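Side-chain contacts in fatty acyl CoA synthetase FADD13 (FATTY-ACYL-CoA SYNTHETASE) (Mycobacterium tuberculosis, PDB 3R44), which belongs to the AMP-binding (ANL) superfamily, joining a large AMP-binding domain to a smaller C-terminal domain of its own family: residues A[201-205]-A[206-210]; A[252-256]-A[257-261]. All coordinates share one frame; numbering follows the deposited sequence. Where two conformers were deposited one is given.

Contact 1 (A[201-205]-A[206-210])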
ATOM      1  N   SER A 201      -7.466  10.109   9.675  1.00 19.11           N
ATOM      2  CA  SER A 201      -6.155   9.932  10.274  1.00 20.10           C
ATOM      3  C   SER A 201      -5.087  10.718   9.483  1.00 19.49           C
ATOM      4  O   SER A 201      -4.370  11.539  10.016  1.00 19.73           O
ATOM      5  CB  SER A 201      -5.777   8.467  10.312  1.00 21.14           C
ATOM      6  OG  SER A 201      -4.547   8.374  10.959  1.00 26.72           O
ATOM      7  N   TRP A 202      -5.041  10.496   8.186  1.00 18.16           N
ATOM      8  CA  TRP A 202      -4.092  11.241   7.345  1.00 19.00           C
ATOM      9  C   TRP A 202      -4.331  12.748   7.397  1.00 17.65           C
ATOM     10  O   TRP A 202      -3.433  13.540   7.661  1.00 19.96           O
ATOM     11  CB  TRP A 202      -4.267  10.763   5.918  1.00 19.16           C
ATOM     12  CG  TRP A 202      -3.556   9.528   5.618  1.00 24.64           C
ATOM     13  CD1 TRP A 202      -3.992   8.218   5.759  1.00 29.72           C
ATOM     14  CD2 TRP A 202      -2.292   9.461   5.037  1.00 29.23           C
ATOM     15  NE1 TRP A 202      -3.009   7.345   5.321  1.00 26.07           N
ATOM     16  CE2 TRP A 202      -1.966   8.091   4.862  1.00 28.66           C
ATOM     17  CE3 TRP A 202      -1.347  10.443   4.678  1.00 30.18           C
ATOM     18  CZ2 TRP A 202      -0.724   7.680   4.351  1.00 31.96           C
ATOM     19  CZ3 TRP A 202      -0.146  10.039   4.151  1.00 32.54           C
ATOM     20  CH2 TRP A 202       0.154   8.662   3.977  1.00 32.83           C
ATOM     21  N   ALA A 203      -5.586  13.119   7.169  1.00 17.77           N
ATOM     22  CA  ALA A 203      -5.974  14.509   7.057  1.00 17.80           C
ATOM     23  C   ALA A 203      -5.725  15.282   8.353  1.00 18.43           C
ATOM     24  O   ALA A 203      -5.441  16.487   8.326  1.00 20.30           O
ATOM     25  CB  ALA A 203      -7.418  14.621   6.665  1.00 18.41           C
ATOM     26  N   SER A 204      -5.832  14.604   9.495  1.00 16.11           N
ATOM     27  CA  SER A 204      -5.543  15.239  10.804  1.00 16.88           C
ATOM     28  C   SER A 204      -4.107  15.203  11.249  1.00 16.83           C
ATOM     29  O   SER A 204      -3.745  15.867  12.226  1.00 18.25           O
ATOM     30  CB  SER A 204      -6.374  14.615  11.938  1.00 17.34           C
ATOM     31  OG  SER A 204      -7.740  14.872  11.713  1.00 21.81           O
ATOM     32  N   THR A 205      -3.267  14.448  10.548  1.00 16.94           N
ATOM     33  CA  THR A 205      -1.899  14.245  10.952  1.00 17.09           C
ATOM     34  C   THR A 205      -0.924  14.984  10.013  1.00 17.43           C
ATOM     35  O   THR A 205      -0.013  15.629  10.482  1.00 17.46           O
ATOM     36  CB  THR A 205      -1.549  12.722  11.002  1.00 17.61           C
ATOM     37  OG1 THR A 205      -2.505  12.038  11.849  1.00 17.59           O
ATOM     38  CG2 THR A 205      -0.089  12.524  11.481  1.00 16.68           C
ATOM     39  N   ILE A 206      -1.117  14.882   8.707  1.00 17.19           N
ATOM     40  CA  ILE A 206      -0.152  15.543   7.798  1.00 18.24           C
ATOM     41  C   ILE A 206      -0.579  16.981   7.589  1.00 18.08           C
ATOM     42  O   ILE A 206      -1.760  17.309   7.787  1.00 16.54           O
ATOM     43  CB  ILE A 206      -0.032  14.834   6.436  1.00 17.93           C
ATOM     44  CG1 ILE A 206      -1.294  14.960   5.598  1.00 18.20           C
ATOM     45  CG2 ILE A 206       0.343  13.359   6.613  1.00 20.43           C
ATOM     46  CD1 ILE A 206      -1.075  14.304   4.182  1.00 19.83           C
ATOM     47  N   ASP A 207       0.355  17.835   7.131  1.00 17.41           N
ATOM     48  CA  ASP A 207       0.019  19.211   6.842  1.00 17.45           C
ATOM     49  C   ASP A 207      -0.669  19.294   5.479  1.00 17.60           C
ATOM     50  O   ASP A 207      -0.047  19.645   4.487  1.00 16.20           O
ATOM     51  CB  ASP A 207       1.263  20.099   6.918  1.00 19.32           C
ATOM     52  CG  ASP A 207       0.976  21.583   6.630  1.00 23.62           C
ATOM     53  OD1 ASP A 207      -0.200  22.065   6.510  1.00 23.40           O
ATOM     54  OD2 ASP A 207       1.986  22.288   6.527  1.00 30.55           O
ATOM     55  N   VAL A 208      -1.945  18.931   5.426  1.00 16.60           N
ATOM     56  CA  VAL A 208      -2.760  19.052   4.210  1.00 17.44           C
ATOM     57  C   VAL A 208      -3.765  20.184   4.429  1.00 18.46           C
ATOM     58  O   VAL A 208      -4.265  20.362   5.573  1.00 20.32           O
ATOM     59  CB  VAL A 208      -3.462  17.750   3.834  1.00 18.18           C
ATOM     60  CG1 VAL A 208      -4.429  17.272   4.943  1.00 20.10           C
ATOM     61  CG2 VAL A 208      -4.184  17.893   2.446  1.00 18.13           C
ATOM     62  N   ARG A 209      -4.021  20.969   3.374  1.00 16.85           N
ATOM     63  CA  ARG A 209      -4.793  22.225   3.465  1.00 17.09           C
ATOM     64  C   ARG A 209      -5.907  22.271   2.441  1.00 17.11           C
ATOM     65  O   ARG A 209      -5.795  21.682   1.369  1.00 13.96           O
ATOM     66  CB  ARG A 209      -3.850  23.405   3.251  1.00 17.84           C
ATOM     67  CG  ARG A 209      -2.643  23.397   4.174  1.00 17.76           C
ATOM     68  CD  ARG A 209      -1.690  24.516   3.839  1.00 21.29           C
ATOM     69  NE  ARG A 209      -0.455  24.327   4.565  1.00 22.00           N
ATOM     70  CZ  ARG A 209       0.609  25.104   4.406  1.00 25.06           C
ATOM     71  NH1 ARG A 209       0.589  26.094   3.527  1.00 24.12           N
ATOM     72  NH2 ARG A 209       1.702  24.862   5.118  1.00 26.42           N
ATOM     73  N   TYR A 210      -6.993  22.944   2.805  1.00 17.72           N
ATOM     74  CA  TYR A 210      -8.078  23.231   1.895  1.00 16.94           C
ATOM     75  C   TYR A 210      -7.511  23.840   0.635  1.00 17.71           C
ATOM     76  O   TYR A 210      -6.665  24.735   0.710  1.00 15.43           O
ATOM     77  CB  TYR A 210      -9.045  24.192   2.534  1.00 18.72           C
ATOM     78  CG  TYR A 210     -10.210  24.575   1.641  1.00 20.34           C
ATOM     79  CD1 TYR A 210     -10.952  23.610   0.979  1.00 21.69           C
ATOM     80  CD2 TYR A 210     -10.567  25.918   1.451  1.00 26.03           C
ATOM     81  CE1 TYR A 210     -12.061  23.965   0.143  1.00 25.51           C
ATOM     82  CE2 TYR A 210     -11.664  26.277   0.620  1.00 27.32           C
ATOM     83  CZ  TYR A 210     -12.397  25.278  -0.028  1.00 30.32           C
ATOM     84  OH  TYR A 210     -13.465  25.599  -0.845  1.00 34.61           O
TER

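Contact 2 (A[252-256]-A[257-261])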
ATOM      1  N   SER A 252       7.151  19.078 -14.985  1.00 20.11           N
ATOM      2  CA  SER A 252       6.338  19.998 -15.775  0.70 21.65           C
ATOM      3  C   SER A 252       4.907  19.997 -15.263  1.00 20.78           C
ATOM      4  O   SER A 252       4.228  21.007 -15.241  1.00 21.53           O
ATOM      5  CB  SER A 252       6.320  19.555 -17.247  0.70 22.95           C
ATOM      6  OG  SER A 252       5.643  20.504 -18.045  0.70 25.32           O
ATOM      7  N   LEU A 253       4.444  18.821 -14.894  1.00 19.12           N
ATOM      8  CA  LEU A 253       3.077  18.642 -14.485  1.00 18.09           C
ATOM      9  C   LEU A 253       2.934  19.311 -13.137  1.00 17.20           C
ATOM     10  O   LEU A 253       1.930  19.984 -12.884  1.00 18.11           O
ATOM     11  CB  LEU A 253       2.761  17.140 -14.385  1.00 17.48           C
ATOM     12  CG  LEU A 253       1.388  16.793 -13.794  1.00 18.69           C
ATOM     13  CD1 LEU A 253       0.256  17.563 -14.511  1.00 19.75           C
ATOM     14  CD2 LEU A 253       1.115  15.247 -13.777  1.00 16.08           C
ATOM     15  N   ILE A 254       3.924  19.103 -12.273  1.00 15.61           N
ATOM     16  CA  ILE A 254       3.935  19.670 -10.920  1.00 15.80           C
ATOM     17  C   ILE A 254       3.910  21.224 -10.979  1.00 16.74           C
ATOM     18  O   ILE A 254       3.177  21.898 -10.227  1.00 17.06           O
ATOM     19  CB  ILE A 254       5.155  19.139 -10.143  1.00 14.86           C
ATOM     20  CG1 ILE A 254       4.863  17.740  -9.587  1.00 14.21           C
ATOM     21  CG2 ILE A 254       5.610  20.095  -9.032  1.00 14.81           C
ATOM     22  CD1 ILE A 254       6.113  17.048  -9.016  1.00 11.11           C
ATOM     23  N   VAL A 255       4.642  21.767 -11.932  1.00 17.61           N
ATOM     24  CA  VAL A 255       4.650  23.219 -12.148  1.00 18.59           C
ATOM     25  C   VAL A 255       3.364  23.735 -12.756  1.00 19.65           C
ATOM     26  O   VAL A 255       2.753  24.663 -12.179  1.00 18.70           O
ATOM     27  CB  VAL A 255       5.877  23.663 -12.957  1.00 20.78           C
ATOM     28  CG1 VAL A 255       5.836  25.152 -13.266  1.00 22.60           C
ATOM     29  CG2 VAL A 255       7.166  23.328 -12.173  1.00 21.12           C
ATOM     30  N   GLU A 256       2.964  23.175 -13.900  1.00 20.12           N
ATOM     31  CA  GLU A 256       1.770  23.598 -14.618  1.00 23.17           C
ATOM     32  C   GLU A 256       0.512  23.538 -13.764  1.00 22.28           C
ATOM     33  O   GLU A 256      -0.363  24.394 -13.915  1.00 22.18           O
ATOM     34  CB  GLU A 256       1.521  22.799 -15.910  1.00 24.30           C
ATOM     35  CG  GLU A 256       2.573  22.947 -16.941  1.00 30.08           C
ATOM     36  CD  GLU A 256       2.749  24.379 -17.434  1.00 39.21           C
ATOM     37  OE1 GLU A 256       1.750  25.136 -17.499  1.00 45.45           O
ATOM     38  OE2 GLU A 256       3.889  24.739 -17.778  1.00 44.81           O
ATOM     39  N   GLU A 257       0.414  22.571 -12.862  1.00 20.88           N
ATOM     40  CA  GLU A 257      -0.816  22.383 -12.075  1.00 20.45           C
ATOM     41  C   GLU A 257      -0.649  22.797 -10.641  1.00 19.64           C
ATOM     42  O   GLU A 257      -1.503  22.530  -9.784  1.00 18.21           O
ATOM     43  CB  GLU A 257      -1.291  20.937 -12.173  1.00 20.79           C
ATOM     44  CG  GLU A 257      -1.882  20.609 -13.508  1.00 21.66           C
ATOM     45  CD  GLU A 257      -3.064  21.514 -13.938  1.00 26.09           C
ATOM     46  OE1 GLU A 257      -3.853  22.061 -13.123  1.00 23.50           O
ATOM     47  OE2 GLU A 257      -3.219  21.661 -15.156  1.00 26.43           O
ATOM     48  N   ARG A 258       0.439  23.512 -10.403  1.00 18.71           N
ATOM     49  CA  ARG A 258       0.658  24.148  -9.123  1.00 18.80           C
ATOM     50  C   ARG A 258       0.468  23.163  -7.995  1.00 17.55           C
ATOM     51  O   ARG A 258      -0.235  23.437  -7.034  1.00 16.46           O
ATOM     52  CB  ARG A 258      -0.302  25.341  -8.965  1.00 20.10           C
ATOM     53  CG  ARG A 258      -0.247  26.428 -10.103  1.00 22.95           C
ATOM     54  CD  ARG A 258      -1.277  27.597  -9.857  1.00 24.81           C
ATOM     55  NE  ARG A 258      -2.650  27.139  -9.639  1.00 27.89           N
ATOM     56  CZ  ARG A 258      -3.423  26.624 -10.584  1.00 28.77           C
ATOM     57  NH1 ARG A 258      -2.984  26.565 -11.844  1.00 29.25           N
ATOM     58  NH2 ARG A 258      -4.633  26.200 -10.275  1.00 30.34           N
ATOM     59  N   VAL A 259       1.124  22.019  -8.109  1.00 16.18           N
ATOM     60  CA  VAL A 259       1.007  20.934  -7.174  1.00 14.23           C
ATOM     61  C   VAL A 259       1.686  21.284  -5.836  1.00 14.61           C
ATOM     62  O   VAL A 259       2.815  21.806  -5.783  1.00 13.95           O
ATOM     63  CB  VAL A 259       1.562  19.618  -7.797  1.00 12.31           C
ATOM     64  CG1 VAL A 259       1.623  18.451  -6.745  1.00 10.48           C
ATOM     65  CG2 VAL A 259       0.733  19.198  -9.018  1.00 13.88           C
ATOM     66  N   CYS A 260       0.952  21.010  -4.757  1.00 14.07           N
ATOM     67  CA  CYS A 260       1.403  21.183  -3.383  1.00 15.44           C
ATOM     68  C   CYS A 260       1.992  19.972  -2.730  1.00 14.80           C
ATOM     69  O   CYS A 260       2.917  20.109  -1.885  1.00 16.76           O
ATOM     70  CB  CYS A 260       0.241  21.698  -2.525  1.00 15.88           C
ATOM     71  SG  CYS A 260      -0.651  23.066  -3.219  1.00 24.97           S
ATOM     72  N   ILE A 261       1.438  18.787  -3.017  1.00 13.48           N
ATOM     73  CA  ILE A 261       1.842  17.583  -2.358  1.00 13.37           C
ATOM     74  C   ILE A 261       1.886  16.524  -3.439  1.00 14.26           C
ATOM     75  O   ILE A 261       1.074  16.550  -4.376  1.00 14.56           O
ATOM     76  CB  ILE A 261       0.783  17.142  -1.313  1.00 14.47           C
ATOM     77  CG1 ILE A 261       0.543  18.243  -0.270  1.00 19.18           C
ATOM     78  CG2 ILE A 261       1.148  15.776  -0.666  1.00 17.93           C
ATOM     79  CD1 ILE A 261      -0.822  17.976   0.484  1.00 15.65           C
TER
HETATM   80  O   HOH W   1       4.130  23.163  -7.895  1.00  8.71           O
HETATM   81  O   HOH W   2      -1.019  27.511 -13.443  1.00 15.26           O

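Contact 1 (A[201-205]-A[206-210])
Trp202 and Ile206, one helical turn apart, meet where helix 192-205 gives way to the loop leading to strand 213-216. The ends of both isoleucine branches gather at one corner of the indole: Ile206 CG2 lies 3.9 Å from Trp202 CE3, approaching obliquely, while Ile206 CD1 arrives at the ring edge, in its plane, also 3.9 Å from Trp202 CE3. With CG1 between its own backbone N and carbonyl carbon (chi1 68°), Ile206 lays that atom 3.3 Å from Trp202 O, and the extended chi2 carries CD1 on to the ring edge. Beyond them, Val208 CG1 turns back onto the last turn and rests on the backbone of Ala203, 3.6 Å from Ala203 O.

The backbone fixes this spacing. Ile206 N gives an almost straight bond to Trp202 O (2.9 Å), and the same carbonyl also accepts from Thr205 N, so two donors grip it as the helix runs out. Thr205 OG1 bends back to bond Ser201 O at 2.7 Å, tilted from the carbonyl plane, and takes a further bond from Met344 N. Past Ile206 the chain folds through an inverse gamma turn centred on Asp207, whose carboxylate is held side-on by Arg209: NE goes to OD1 and NH2 to OD2, each met on the syn side. This two-pronged salt bridge links residues on either side of Val208 on the exposed side of the loop.

Farther out, Trp202 NE1 bonds Gly322 O and the indole meets the ring of Phe231 on helix 223-235 at a shallow interplanar angle. Trp202 and Ile206 together pack on Ile290 of strand 288-291 and Leu326 of strand 324-327, so the helix end is seated against the large mixed sheet.

Contact 2 (A[252-256]-A[257-261])
Leu253 O takes a hydrogen bond from Glu257 N, the first residue to leave helical geometry, and the chain then turns out of helix 247-256: Val259 N reaches back to Ile254 O (3.0 Å, in the carbonyl plane), while Arg258 N bonds Val255 O at 3.1 Å from well above that carbonyl's plane. Val259 then folds over the helix end, its CB 4.2 Å from Ile254 CG1, the two side chains crossing at about a right angle. Val259 CG2 also sits 3.8 Å from Ile254 CA.

Such paired backbone bonds, with Arg258 at positive phi (51°) as the C-prime residue, define a Schellman motif, a classic way to end a helix and turn the chain toward the next strand. A water adds to the closure by donating to both Ile254 O and Val259 O, so the Ile254 carbonyl is engaged by a backbone NH and a water together.

On the flank, Leu253 CD1 touches Glu257 CG at 3.9 Å. The glutamate chain is bent at chi2 (-56°), and its buried carboxylate forms salt bridges with Arg43 through OE2 and Arg213 through OE1, which would favour its charged form. Arg258 bends at chi3, and its NH1 donates to a second water (2.7 Å), which lies at the guanidinium edge and in turn donates to Glu256 O. Leu253, Ile254 and Val259 all lean on Leu215 of strand 213-216.

Overall arrangement
Running from the N terminus, helix 192-205 ends in contact 1, whose loop delivers the chain to strand 213-216. Helix 223-235, strand 238-241 and helix 247-256 follow before contact 2 turns the chain into strand 261-264. The two are therefore local closures in series, neither nested nor crossing, with centres about 19 Å apart. Both exits feed neighbouring parallel strands of the large mixed sheet, and they meet there: Val208 CG2 of contact 1 packs 3.9 Å from Ile261 CD1 of contact 2. As a worked example, they show two helix ends, one followed by an inverse gamma turn and the other closed by a Schellman motif, both leading into one sheet.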